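Local coordinates for protein putative cellulase CEL6 (Mycobacterium tuberculosis, PDB 1UP3) that probably hydrolyses internal beta-1,4-glycosidic bonds of cellulose as a family 6 endoglucanase, at residues Y156-H161 with L187-F192. Sequence-based numbering, arbitrary orientation.
Sequences YVDAGH and LNVSNF. With BGC (beta-D-glucopyranose), chain B; BGC (beta-D-glucopyranose), chain C.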
# COMPACT_ATOMS: atom_id res chain seq x y z
N TYR A 156 5.83 3.56 6.66
CA TYR A 156 5.53 2.15 6.96
C TYR A 156 6.15 1.31 5.86
O TYR A 156 5.80 1.45 4.68
CB TYR A 156 4.01 1.89 7.05
CG TYR A 156 3.33 2.67 8.16
CD1 TYR A 156 2.83 3.94 7.92
CD2 TYR A 156 3.21 2.16 9.45
CE1 TYR A 156 2.24 4.69 8.90
CE2 TYR A 156 2.62 2.94 10.46
CZ TYR A 156 2.15 4.19 10.18
OH TYR A 156 1.55 4.95 11.16
N VAL A 157 7.09 0.46 6.21
CA VAL A 157 7.74 -0.43 5.25
C VAL A 157 6.88 -1.66 5.02
O VAL A 157 6.43 -2.31 5.95
CB VAL A 157 9.12 -0.90 5.80
CG1 VAL A 157 9.76 -1.85 4.85
CG2 VAL A 157 9.99 0.34 6.09
N ASP A 158 6.63 -2.02 3.78
CA ASP A 158 5.72 -3.14 3.61
C ASP A 158 6.34 -4.45 4.09
O ASP A 158 7.51 -4.76 3.79
CB ASP A 158 5.25 -3.26 2.18
CG ASP A 158 4.17 -4.29 2.05
OD1 ASP A 158 3.04 -4.00 2.49
OD2 ASP A 158 4.40 -5.47 1.64
N ALA A 159 5.50 -5.29 4.72
CA ALA A 159 5.97 -6.51 5.37
C ALA A 159 5.14 -7.76 4.97
O ALA A 159 5.13 -8.75 5.72
CB ALA A 159 5.94 -6.31 6.87
N GLY A 160 4.47 -7.73 3.83
CA GLY A 160 3.76 -8.91 3.37
C GLY A 160 2.50 -9.16 4.14
O GLY A 160 1.71 -8.23 4.35
N HIS A 161 2.28 -10.40 4.56
CA HIS A 161 1.04 -10.79 5.26
C HIS A 161 1.25 -12.07 6.03
O HIS A 161 2.29 -12.71 5.89
CB HIS A 161 -0.16 -10.86 4.30
CG HIS A 161 -0.02 -11.87 3.22
ND1 HIS A 161 0.05 -13.23 3.48
CD2 HIS A 161 0.06 -11.72 1.87
CE1 HIS A 161 0.17 -13.86 2.32
NE2 HIS A 161 0.20 -12.97 1.34
N LEU A 187 0.81 -4.32 6.44
CA LEU A 187 0.36 -5.70 6.20
C LEU A 187 -0.87 -5.78 5.31
O LEU A 187 -1.70 -4.87 5.28
CB LEU A 187 -0.04 -6.33 7.52
CG LEU A 187 1.03 -6.48 8.62
CD1 LEU A 187 0.40 -7.01 9.92
CD2 LEU A 187 2.13 -7.40 8.10
N ASN A 188 -0.98 -6.91 4.61
CA ASN A 188 -2.17 -7.26 3.84
C ASN A 188 -2.39 -6.45 2.57
O ASN A 188 -3.50 -6.48 2.02
CB ASN A 188 -3.44 -7.15 4.72
CG ASN A 188 -4.48 -8.25 4.42
OD1 ASN A 188 -4.16 -9.38 4.01
ND2 ASN A 188 -5.74 -7.89 4.59
N VAL A 189 -1.36 -5.72 2.12
CA VAL A 189 -1.54 -4.84 0.99
C VAL A 189 -1.94 -5.64 -0.26
O VAL A 189 -1.26 -6.60 -0.66
CB VAL A 189 -0.28 -3.91 0.72
CG1 VAL A 189 -0.47 -3.11 -0.57
CG2 VAL A 189 -0.02 -3.01 1.90
N SER A 190 -3.05 -5.25 -0.87
CA SER A 190 -3.61 -5.95 -1.99
C SER A 190 -4.05 -7.36 -1.71
O SER A 190 -4.28 -8.09 -2.65
CB SER A 190 -2.69 -5.90 -3.22
OG SER A 190 -2.30 -4.57 -3.47
N ASN A 191 -4.14 -7.76 -0.45
CA ASN A 191 -4.61 -9.12 -0.14
C ASN A 191 -5.92 -9.07 0.65
O ASN A 191 -6.58 -8.05 0.68
CB ASN A 191 -3.49 -9.92 0.51
CG ASN A 191 -3.52 -11.37 0.10
OD1 ASN A 191 -4.50 -12.07 0.36
ND2 ASN A 191 -2.43 -11.84 -0.55
N PHE A 192 -6.28 -10.20 1.23
CA PHE A 192 -7.66 -10.47 1.62
C PHE A 192 -7.78 -11.08 3.00
O PHE A 192 -8.90 -11.45 3.36
CB PHE A 192 -8.30 -11.41 0.56
CG PHE A 192 -8.23 -10.88 -0.85
CD1 PHE A 192 -9.19 -10.04 -1.35
CD2 PHE A 192 -7.13 -11.20 -1.66
CE1 PHE A 192 -9.08 -9.53 -2.65
CE2 PHE A 192 -7.01 -10.67 -2.93
CZ PHE A 192 -7.95 -9.85 -3.42
C2 BGC B . 1.59 -15.28 -1.08
C3 BGC B . 1.11 -14.35 -2.16
C4 BGC B . 2.24 -13.93 -3.12
C5 BGC B . 3.06 -15.16 -3.59
C6 BGC B . 4.31 -14.71 -4.36
C1 BGC B . 2.38 -16.41 -1.72
O2 BGC B . 0.46 -15.76 -0.36
O3 BGC B . 0.47 -13.22 -1.57
O4 BGC B . 1.70 -13.35 -4.25
O5 BGC B . 3.46 -15.84 -2.45
O6 BGC B . 4.94 -15.89 -4.86
C2 BGC C . 1.68 -11.44 -5.73
C3 BGC C . 1.69 -9.92 -5.76
C4 BGC C . 0.59 -9.36 -4.86
C5 BGC C . 0.71 -10.01 -3.47
C6 BGC C . -0.47 -9.62 -2.56
C1 BGC C . 1.77 -11.94 -4.29
O2 BGC C . 2.73 -11.99 -6.56
O3 BGC C . 1.56 -9.42 -7.08
O4 BGC C . 0.66 -7.94 -4.73
O5 BGC C . 0.68 -11.43 -3.55
O6 BGC C . -0.29 -10.17 -1.26
O HOH W 1 1.38 -5.93 2.93
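With CG between its backbone N and carbonyl carbon (chi1 62°), His161 turns its imidazole across the amide of Asn191, beside two bound glucose units. The ring plane and that of the Asn191 amide are 63° apart. His161 NE2 donates to O3 of the chain B glucose (2.9 Å) in an almost straight bond, and that oxygen lies at the ring edge. Asn191 ND2 donates to O6 of the chain C glucose at 2.8 Å. The other ring nitrogen, ND1, is hydrogen-bonded to the backbone N of Arg163, which should fix the ring's rotation. Asn191 OD1 is used by the backbone N of Phe192, in the carbonyl plane on a lone pair.

Both segments run off the C-terminal ends of neighbouring parallel strands, 153-158 and 184-187, of the distorted beta/alpha barrel of glycoside hydrolase family 6. The glycan site lies at these strand ends. There the backbone of Asn188 donates from N to Gly160 O (3.0 Å). Asn188 is also the first residue of a type II turn that ends at Asn191.

Deeper in, the Asp158 carboxylate swings to the side opposite the backbone N (chi1 -172°). This brings OD1 to 3.3 Å from Val189 CG2. A water between the segments lies 2.6 Å from Asp158 OD1 and close to Gly160 O, and accepts from Val189 N. Asp158 OD1 is also hydrogen-bonded to Ser186 OG. OD2 closes an Asx turn with Gly160 N, which meets it from above the carboxylate plane, and is also hydrogen-bonded to the backbone N of the glycan-site residue Asp120. On the other flank, Ala159 CB touches Leu187 CD2 at 4.1 Å.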